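PDB 4W88: xyloglucan-specific endo-beta-1,4-glucanase, which probably hydrolyses internal beta-1,4-glucosidic links in the backbone of xyloglucan, acting as a glycoside hydrolase family 5 endoglucanase. Local coordinates for residues 221-226 against 269-274; 57-62 against 302-307. The protein carries 1 engineered substitution. All coordinates share one frame; numbering follows the deposited sequence.

How the contacts relate
From the N terminus, strand 57-60 enters the eight-stranded parallel (beta/alpha)8, or TIM, barrel as its second member, and its partner in contact 2 comes only with the last barrel strand, 300-305, so that contact closes a loop of 239 residues. Contact 1 falls wholly within that span: strands 218-223 and 267-272, sixth and seventh, meet after 42 residues that are nearly half helix. The two do not cross. Their coupling is seen directly: strands 267-272 and 300-305 are neighbours, with Ile269 O and Phe302 N 2.8 Å apart, a probable hydrogen bond. Contact 1 ties adjacent strands; contact 2 joins, through side chains inside the barrel, two strands separated by strand 15-18.

Contact 1. Residues 221-226 against 269-274; sequences ALHTYT and ITETGA
Leu222 and Ile269 pair in parallel register on neighbouring barrel strands, whose axes approach to 4.7 Å. Two backbone bonds carry the pairing: Thr270 N to Leu222 O at 3.1 Å, and a longer one from Thr224 N to Glu271 O.

Side-chain hydrogen bonds finish it. His223 NE2 donates to Thr270 OG1 (2.9 Å), which lies in the imidazole plane; ND1 of the same ring binds Glu149, and Thr270 OG1 also meets Glu145. Tyr225 OH gives to Glu271 OE1 at 2.7 Å, on the anti side, tilted 25° out of the carboxylate plane, while Thr272 OG1 donates to Thr224 O from above the carbonyl plane.

CH-pi contacts are the third kind. Glu271 CB lies over the His223 ring, 3.6 Å from its centroid. With CG anti to the carbonyl carbon (chi1 -70°) and the chain extended beyond, the carboxylate continues as a stack, its plane 24° from the imidazole, and reaches Tyr225 OH. Thr272 CA sits over one Tyr225 face, toward its rim. Tyr225 lines the glycan pocket; Glu271 OE2 holds Arg59 and a bound Tris, a position consistent with the family 5 nucleophile.

Helix 246-261 covers Leu222 and Thr224, helix 280-295 covers Ile269 and Thr272, and strand 300-305 follows beside 267-272.

Contact 2. Residues 57-62 against 302-307; sequences AIRIPV and FIWDNN
Arg59 meets both Phe302 and Trp304, and its path from root to tip traces the contact. CB lies 3.7 Å from Phe302 CD2, on a slant to the phenyl ring. With CG anti to the backbone N (chi1 178°) and the chain extended as far as NE, the arginine then runs inward, and a last turn about the bond to CZ sets the guanidinium across that line. NE forms a salt bridge with Glu145. NH1 holds another with Glu271 and a hydrogen bond with Asn17, and it comes within 4.2 Å of Trp304 CZ3, which sits near the guanidinium plane at its edge. The indole and guanidinium planes stand 76° apart, so this is not a flat stack. NH2 ends on Asn148.

At the base, Phe302 turns one side of its ring to strand 57-60, inside the TIM barrel: CE2 is 3.6 Å from Ala57 CB, and Ile58 C lies at the ring edge. With an alanine in place of Phe302, the Ala57 methyl and the root of Arg59 would probably lose an apolar partner, leaving a gap beside them. Higher up, Pro61 CG rests 4.1 Å from Trp304 CZ3, a light apolar touch.

The strand axes are 7.7 Å apart at their closest and cross at -51°, too far for backbone pairing; strand 15-18 lies between them in the sheet and bonds to the backbone of Arg59. The chemistry is therefore divided: apolar contact at Ala57 and Phe302 adjoins an arginine whose guanidinium is tied to two glutamates and two asparagines, consistent with a second-shell role in positioning them, beside the side chain of Trp304, whose nearest atoms are about 3 Å from those of a bound Tris molecule.

Contact 1. Residues 221-226 against 269-274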
ATOM      1  N   ALA A 221      -4.019  -1.101  -7.354  1.00 17.50           N
ATOM      2  CA  ALA A 221      -3.599  -1.636  -6.095  1.00 17.12           C
ATOM      3  C   ALA A 221      -4.800  -2.345  -5.424  1.00 18.43           C
ATOM      4  O   ALA A 221      -5.967  -1.851  -5.425  1.00 17.33           O
ATOM      5  CB  ALA A 221      -3.081  -0.537  -5.186  1.00 19.81           C
ATOM      6  N   LEU A 222      -4.456  -3.505  -4.881  1.00 17.34           N
ATOM      7  CA  LEU A 222      -5.326  -4.329  -4.036  1.00 16.32           C
ATOM      8  C   LEU A 222      -4.609  -4.731  -2.784  1.00 17.08           C
ATOM      9  O   LEU A 222      -3.410  -4.826  -2.779  1.00 17.70           O
ATOM     10  CB  LEU A 222      -5.823  -5.576  -4.833  1.00 19.60           C
ATOM     11  CG  LEU A 222      -6.523  -5.209  -6.120  1.00 19.15           C
ATOM     12  CD1 LEU A 222      -6.672  -6.450  -6.934  1.00 20.59           C
ATOM     13  CD2 LEU A 222      -7.904  -4.522  -5.895  1.00 22.31           C
ATOM     14  N   HIS A 223      -5.370  -5.072  -1.732  1.00 17.68           N
ATOM     15  CA  HIS A 223      -4.810  -5.665  -0.551  1.00 18.56           C
ATOM     16  C   HIS A 223      -5.450  -7.027  -0.362  1.00 18.64           C
ATOM     17  O   HIS A 223      -6.659  -7.131  -0.330  1.00 21.50           O
ATOM     18  CB  HIS A 223      -5.061  -4.841   0.694  1.00 18.93           C
ATOM     19  CG  HIS A 223      -4.381  -3.518   0.702  1.00 17.37           C
ATOM     20  ND1 HIS A 223      -4.618  -2.535   1.663  1.00 18.51           N
ATOM     21  CD2 HIS A 223      -3.421  -3.024  -0.108  1.00 17.49           C
ATOM     22  CE1 HIS A 223      -3.843  -1.507   1.405  1.00 17.35           C
ATOM     23  NE2 HIS A 223      -3.105  -1.790   0.356  1.00 15.79           N
ATOM     24  N   THR A 224      -4.603  -8.059  -0.257  1.00 20.10           N
ATOM     25  CA  THR A 224      -5.066  -9.410  -0.259  1.00 22.78           C
ATOM     26  C   THR A 224      -4.347 -10.215   0.804  1.00 23.63           C
ATOM     27  O   THR A 224      -3.382 -10.961   0.535  1.00 30.71           O
ATOM     28  CB  THR A 224      -5.011 -10.119  -1.618  1.00 24.31           C
ATOM     29  OG1 THR A 224      -3.705 -10.042  -2.189  1.00 29.41           O
ATOM     30  CG2 THR A 224      -5.978  -9.536  -2.525  1.00 25.41           C
ATOM     31  N   TYR A 225      -4.805 -10.023   2.007  1.00 21.87           N
ATOM     32  CA  TYR A 225      -4.306 -10.843   3.148  1.00 23.01           C
ATOM     33  C   TYR A 225      -5.071 -12.175   3.245  1.00 21.05           C
ATOM     34  O   TYR A 225      -5.773 -12.452   4.248  1.00 27.32           O
ATOM     35  CB  TYR A 225      -4.507 -10.072   4.431  1.00 21.07           C
ATOM     36  CG  TYR A 225      -3.659  -8.804   4.631  1.00 18.45           C
ATOM     37  CD1 TYR A 225      -4.091  -7.519   4.189  1.00 19.98           C
ATOM     38  CD2 TYR A 225      -2.500  -8.852   5.395  1.00 17.79           C
ATOM     39  CE1 TYR A 225      -3.326  -6.382   4.452  1.00 17.33           C
ATOM     40  CE2 TYR A 225      -1.754  -7.713   5.696  1.00 15.29           C
ATOM     41  CZ  TYR A 225      -2.202  -6.448   5.241  1.00 17.14           C
ATOM     42  OH  TYR A 225      -1.459  -5.357   5.572  1.00 17.75           O
ATOM     43  N   THR A 226      -4.929 -12.973   2.210  1.00 21.54           N
ATOM     44  CA  THR A 226      -5.853 -14.072   1.941  1.00 21.80           C
ATOM     45  C   THR A 226      -5.200 -15.419   2.243  1.00 22.10           C
ATOM     46  O   THR A 226      -4.069 -15.707   1.777  1.00 21.36           O
ATOM     47  CB  THR A 226      -6.237 -14.016   0.483  1.00 20.69           C
ATOM     48  OG1 THR A 226      -6.743 -12.696   0.203  1.00 26.59           O
ATOM     49  CG2 THR A 226      -7.259 -15.056   0.143  1.00 27.33           C
ATOM     50  N   ILE A 269      -0.114  -5.696  -5.563  1.00 16.44           N
ATOM     51  CA  ILE A 269      -0.607  -5.977  -4.206  1.00 15.96           C
ATOM     52  C   ILE A 269       0.189  -5.127  -3.192  1.00 15.18           C
ATOM     53  O   ILE A 269       1.289  -5.516  -2.802  1.00 16.52           O
ATOM     54  CB  ILE A 269      -0.580  -7.467  -3.854  1.00 19.11           C
ATOM     55  CG1 ILE A 269      -1.289  -8.307  -4.944  1.00 20.06           C
ATOM     56  CG2 ILE A 269      -1.136  -7.645  -2.496  1.00 19.35           C
ATOM     57  CD1 ILE A 269      -2.744  -7.977  -5.188  1.00 21.86           C
ATOM     58  N   THR A 270      -0.374  -3.991  -2.753  1.00 16.14           N
ATOM     59  CA  THR A 270       0.391  -3.073  -1.984  1.00 15.62           C
ATOM     60  C   THR A 270       0.448  -3.391  -0.509  1.00 14.44           C
ATOM     61  O   THR A 270       1.245  -2.774   0.222  1.00 15.42           O
ATOM     62  CB  THR A 270       0.013  -1.592  -2.264  1.00 15.13           C
ATOM     63  OG1 THR A 270      -1.377  -1.363  -1.953  1.00 16.04           O
ATOM     64  CG2 THR A 270       0.296  -1.254  -3.729  1.00 16.87           C
ATOM     65  N   GLU A 271      -0.376  -4.353  -0.064  1.00 15.54           N
ATOM     66  CA  GLU A 271      -0.228  -4.931   1.292  1.00 14.88           C
ATOM     67  C   GLU A 271      -0.717  -6.381   1.279  1.00 16.44           C
ATOM     68  O   GLU A 271      -1.733  -6.723   0.672  1.00 17.78           O
ATOM     69  CB  GLU A 271      -1.049  -4.198   2.357  1.00 15.23           C
ATOM     70  CG  GLU A 271      -0.622  -2.798   2.747  1.00 15.80           C
ATOM     71  CD  GLU A 271      -1.524  -2.189   3.771  1.00 17.77           C
ATOM     72  OE1 GLU A 271      -2.130  -2.971   4.585  1.00 17.41           O
ATOM     73  OE2 GLU A 271      -1.581  -0.939   3.864  1.00 17.20           O
ATOM     74  N   THR A 272       0.076  -7.211   1.947  1.00 16.21           N
ATOM     75  CA  THR A 272      -0.282  -8.552   2.356  1.00 17.57           C
ATOM     76  C   THR A 272       0.706  -8.964   3.456  1.00 16.05           C
ATOM     77  O   THR A 272       1.619  -8.210   3.836  1.00 17.65           O
ATOM     78  CB  THR A 272      -0.260  -9.527   1.164  1.00 20.26           C
ATOM     79  OG1 THR A 272      -0.853 -10.810   1.560  1.00 19.25           O
ATOM     80  CG2 THR A 272       1.146  -9.704   0.637  1.00 19.30           C
ATOM     81  N   GLY A 273       0.506 -10.161   4.003  1.00 16.83           N
ATOM     82  CA  GLY A 273       1.342 -10.663   5.095  1.00 19.06           C
ATOM     83  C   GLY A 273       0.520 -11.582   5.993  1.00 16.73           C
ATOM     84  O   GLY A 273      -0.685 -11.739   5.786  1.00 19.94           O
ATOM     85  N   ALA A 274       1.171 -12.228   6.975  1.00 19.49           N
ATOM     86  CA  ALA A 274       0.496 -13.109   7.908  1.00 19.57           C
ATOM     87  C   ALA A 274       0.999 -12.829   9.308  1.00 18.35           C
ATOM     88  O   ALA A 274       2.165 -12.763   9.528  1.00 20.77           O
ATOM     89  CB  ALA A 274       0.819 -14.530   7.497  1.00 21.93           C
TER

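Contact 2. Residues 57-62 against 302-307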
ATOM      1  N   ALA A  57      12.012  -2.807  -3.047  1.00 17.21           N
ATOM      2  CA  ALA A  57      10.922  -1.873  -3.198  1.00 17.17           C
ATOM      3  C   ALA A  57      10.366  -1.638  -1.816  1.00 14.43           C
ATOM      4  O   ALA A  57      10.227  -2.575  -0.992  1.00 15.93           O
ATOM      5  CB  ALA A  57       9.863  -2.464  -4.117  1.00 18.42           C
ATOM      6  N   ILE A  58      10.025  -0.393  -1.552  1.00 14.86           N
ATOM      7  CA  ILE A  58       9.515   0.043  -0.229  1.00 14.73           C
ATOM      8  C   ILE A  58       8.256   0.886  -0.472  1.00 14.42           C
ATOM      9  O   ILE A  58       8.243   1.809  -1.290  1.00 16.42           O
ATOM     10  CB  ILE A  58      10.579   0.845   0.590  1.00 14.94           C
ATOM     11  CG1 ILE A  58      10.074   1.198   1.974  1.00 15.61           C
ATOM     12  CG2 ILE A  58      11.115   2.077  -0.166  1.00 17.40           C
ATOM     13  CD1 ILE A  58      11.171   1.716   2.897  1.00 17.85           C
ATOM     14  N   ARG A  59       7.216   0.575   0.308  1.00 15.17           N
ATOM     15  CA  ARG A  59       6.020   1.377   0.392  1.00 13.82           C
ATOM     16  C   ARG A  59       6.157   2.202   1.717  1.00 14.60           C
ATOM     17  O   ARG A  59       6.442   1.634   2.787  1.00 13.82           O
ATOM     18  CB  ARG A  59       4.758   0.546   0.322  1.00 14.43           C
ATOM     19  CG  ARG A  59       3.479   1.360   0.465  1.00 16.49           C
ATOM     20  CD  ARG A  59       2.338   0.452   0.008  1.00 14.47           C
ATOM     21  NE  ARG A  59       0.959   0.945  -0.037  1.00 15.09           N
ATOM     22  CZ  ARG A  59       0.061   0.772   0.907  1.00 16.35           C
ATOM     23  NH1 ARG A  59       0.359   0.291   2.093  1.00 14.35           N
ATOM     24  NH2 ARG A  59      -1.199   1.028   0.602  1.00 15.94           N
ATOM     25  N   ILE A  60       5.963   3.529   1.576  1.00 13.63           N
ATOM     26  CA  ILE A  60       6.068   4.468   2.663  1.00 15.22           C
ATOM     27  C   ILE A  60       4.697   5.028   2.884  1.00 14.34           C
ATOM     28  O   ILE A  60       4.247   5.991   2.209  1.00 15.94           O
ATOM     29  CB  ILE A  60       7.054   5.586   2.318  1.00 15.68           C
ATOM     30  CG1 ILE A  60       8.458   4.980   2.012  1.00 16.84           C
ATOM     31  CG2 ILE A  60       7.169   6.601   3.452  1.00 16.51           C
ATOM     32  CD1 ILE A  60       9.491   5.881   1.391  1.00 18.64           C
ATOM     33  N   PRO A  61       3.946   4.383   3.785  1.00 13.39           N
ATOM     34  CA  PRO A  61       2.608   4.911   4.066  1.00 13.67           C
ATOM     35  C   PRO A  61       2.709   6.169   4.899  1.00 13.04           C
ATOM     36  O   PRO A  61       3.477   6.234   5.854  1.00 15.78           O
ATOM     37  CB  PRO A  61       1.963   3.788   4.840  1.00 16.11           C
ATOM     38  CG  PRO A  61       3.083   3.011   5.426  1.00 20.88           C
ATOM     39  CD  PRO A  61       4.238   3.143   4.506  1.00 14.97           C
ATOM     40  N   VAL A  62       1.891   7.151   4.545  1.00 14.66           N
ATOM     41  CA  VAL A  62       1.932   8.441   5.205  1.00 13.06           C
ATOM     42  C   VAL A  62       0.503   8.934   5.476  1.00 13.32           C
ATOM     43  O   VAL A  62      -0.318   8.960   4.561  1.00 14.47           O
ATOM     44  CB  VAL A  62       2.635   9.507   4.393  1.00 16.52           C
ATOM     45  CG1 VAL A  62       2.746  10.783   5.172  1.00 15.10           C
ATOM     46  CG2 VAL A  62       4.037   9.069   3.993  1.00 14.40           C
ATOM     47  N   PHE A 302       3.844  -6.142  -1.761  1.00 15.50           N
ATOM     48  CA  PHE A 302       4.537  -5.447  -0.699  1.00 15.68           C
ATOM     49  C   PHE A 302       4.040  -5.953   0.649  1.00 15.29           C
ATOM     50  O   PHE A 302       2.835  -5.895   0.939  1.00 16.90           O
ATOM     51  CB  PHE A 302       4.278  -3.928  -0.792  1.00 14.87           C
ATOM     52  CG  PHE A 302       4.925  -3.221  -1.945  1.00 16.02           C
ATOM     53  CD1 PHE A 302       4.525  -3.475  -3.268  1.00 17.34           C
ATOM     54  CD2 PHE A 302       5.946  -2.306  -1.739  1.00 16.96           C
ATOM     55  CE1 PHE A 302       5.138  -2.830  -4.335  1.00 17.01           C
ATOM     56  CE2 PHE A 302       6.552  -1.675  -2.820  1.00 15.31           C
ATOM     57  CZ  PHE A 302       6.187  -1.949  -4.102  1.00 17.58           C
ATOM     58  N   ILE A 303       4.953  -6.405   1.494  1.00 15.74           N
ATOM     59  CA  ILE A 303       4.583  -7.043   2.769  1.00 15.58           C
ATOM     60  C   ILE A 303       4.406  -5.969   3.841  1.00 16.69           C
ATOM     61  O   ILE A 303       5.231  -5.059   3.970  1.00 16.82           O
ATOM     62  CB  ILE A 303       5.682  -8.083   3.181  1.00 16.10           C
ATOM     63  CG1 ILE A 303       5.966  -9.054   2.061  1.00 19.22           C
ATOM     64  CG2 ILE A 303       5.277  -8.767   4.478  1.00 18.92           C
ATOM     65  CD1 ILE A 303       4.685  -9.722   1.472  1.00 18.89           C
ATOM     66  N   TRP A 304       3.304  -6.050   4.597  1.00 15.54           N
ATOM     67  CA  TRP A 304       3.070  -5.149   5.696  1.00 15.99           C
ATOM     68  C   TRP A 304       3.975  -5.460   6.930  1.00 14.48           C
ATOM     69  O   TRP A 304       3.984  -6.604   7.431  1.00 17.45           O
ATOM     70  CB  TRP A 304       1.609  -5.217   6.123  1.00 16.61           C
ATOM     71  CG  TRP A 304       1.351  -4.204   7.208  1.00 15.91           C
ATOM     72  CD1 TRP A 304       1.061  -4.437   8.535  1.00 18.63           C
ATOM     73  CD2 TRP A 304       1.284  -2.775   7.012  1.00 17.77           C
ATOM     74  NE1 TRP A 304       0.900  -3.234   9.188  1.00 20.38           N
ATOM     75  CE2 TRP A 304       0.993  -2.199   8.271  1.00 17.79           C
ATOM     76  CE3 TRP A 304       1.457  -1.954   5.906  1.00 15.94           C
ATOM     77  CZ2 TRP A 304       0.905  -0.808   8.451  1.00 15.27           C
ATOM     78  CZ3 TRP A 304       1.330  -0.626   6.067  1.00 16.02           C
ATOM     79  CH2 TRP A 304       1.062  -0.053   7.308  1.00 14.33           C
ATOM     80  N   ASP A 305       4.803  -4.495   7.342  1.00 16.29           N
ATOM     81  CA  ASP A 305       5.681  -4.649   8.457  1.00 17.52           C
ATOM     82  C   ASP A 305       5.532  -3.494   9.432  1.00 17.76           C
ATOM     83  O   ASP A 305       6.011  -2.379   9.203  1.00 17.71           O
ATOM     84  CB  ASP A 305       7.135  -4.828   7.995  1.00 17.12           C
ATOM     85  CG  ASP A 305       8.091  -5.153   9.139  1.00 18.48           C
ATOM     86  OD1 ASP A 305       7.750  -4.883  10.347  1.00 18.38           O
ATOM     87  OD2 ASP A 305       9.206  -5.703   8.833  1.00 18.02           O
ATOM     88  N   ASN A 306       4.895  -3.827  10.575  1.00 17.48           N
ATOM     89  CA  ASN A 306       4.655  -2.839  11.624  1.00 17.36           C
ATOM     90  C   ASN A 306       5.605  -2.827  12.813  1.00 20.90           C
ATOM     91  O   ASN A 306       5.357  -2.109  13.818  1.00 18.75           O
ATOM     92  CB  ASN A 306       3.180  -2.904  12.092  1.00 17.93           C
ATOM     93  CG  ASN A 306       2.812  -4.253  12.658  1.00 19.95           C
ATOM     94  OD1 ASN A 306       3.708  -5.075  12.865  1.00 18.55           O
ATOM     95  ND2 ASN A 306       1.559  -4.436  13.004  1.00 20.04           N
ATOM     96  N   ASN A 307       6.634  -3.659  12.739  1.00 18.57           N
ATOM     97  CA  ASN A 307       7.620  -3.847  13.836  1.00 19.53           C
ATOM     98  C   ASN A 307       7.012  -4.409  15.098  1.00 20.45           C
ATOM     99  O   ASN A 307       7.593  -4.225  16.159  1.00 24.10           O
ATOM    100  CB  ASN A 307       8.337  -2.538  14.097  1.00 19.67           C
ATOM    101  CG  ASN A 307       9.631  -2.688  14.860  1.00 19.40           C
ATOM    102  OD1 ASN A 307      10.276  -3.728  14.804  1.00 22.92           O
ATOM    103  ND2 ASN A 307      10.014  -1.658  15.574  1.00 22.03           N
TER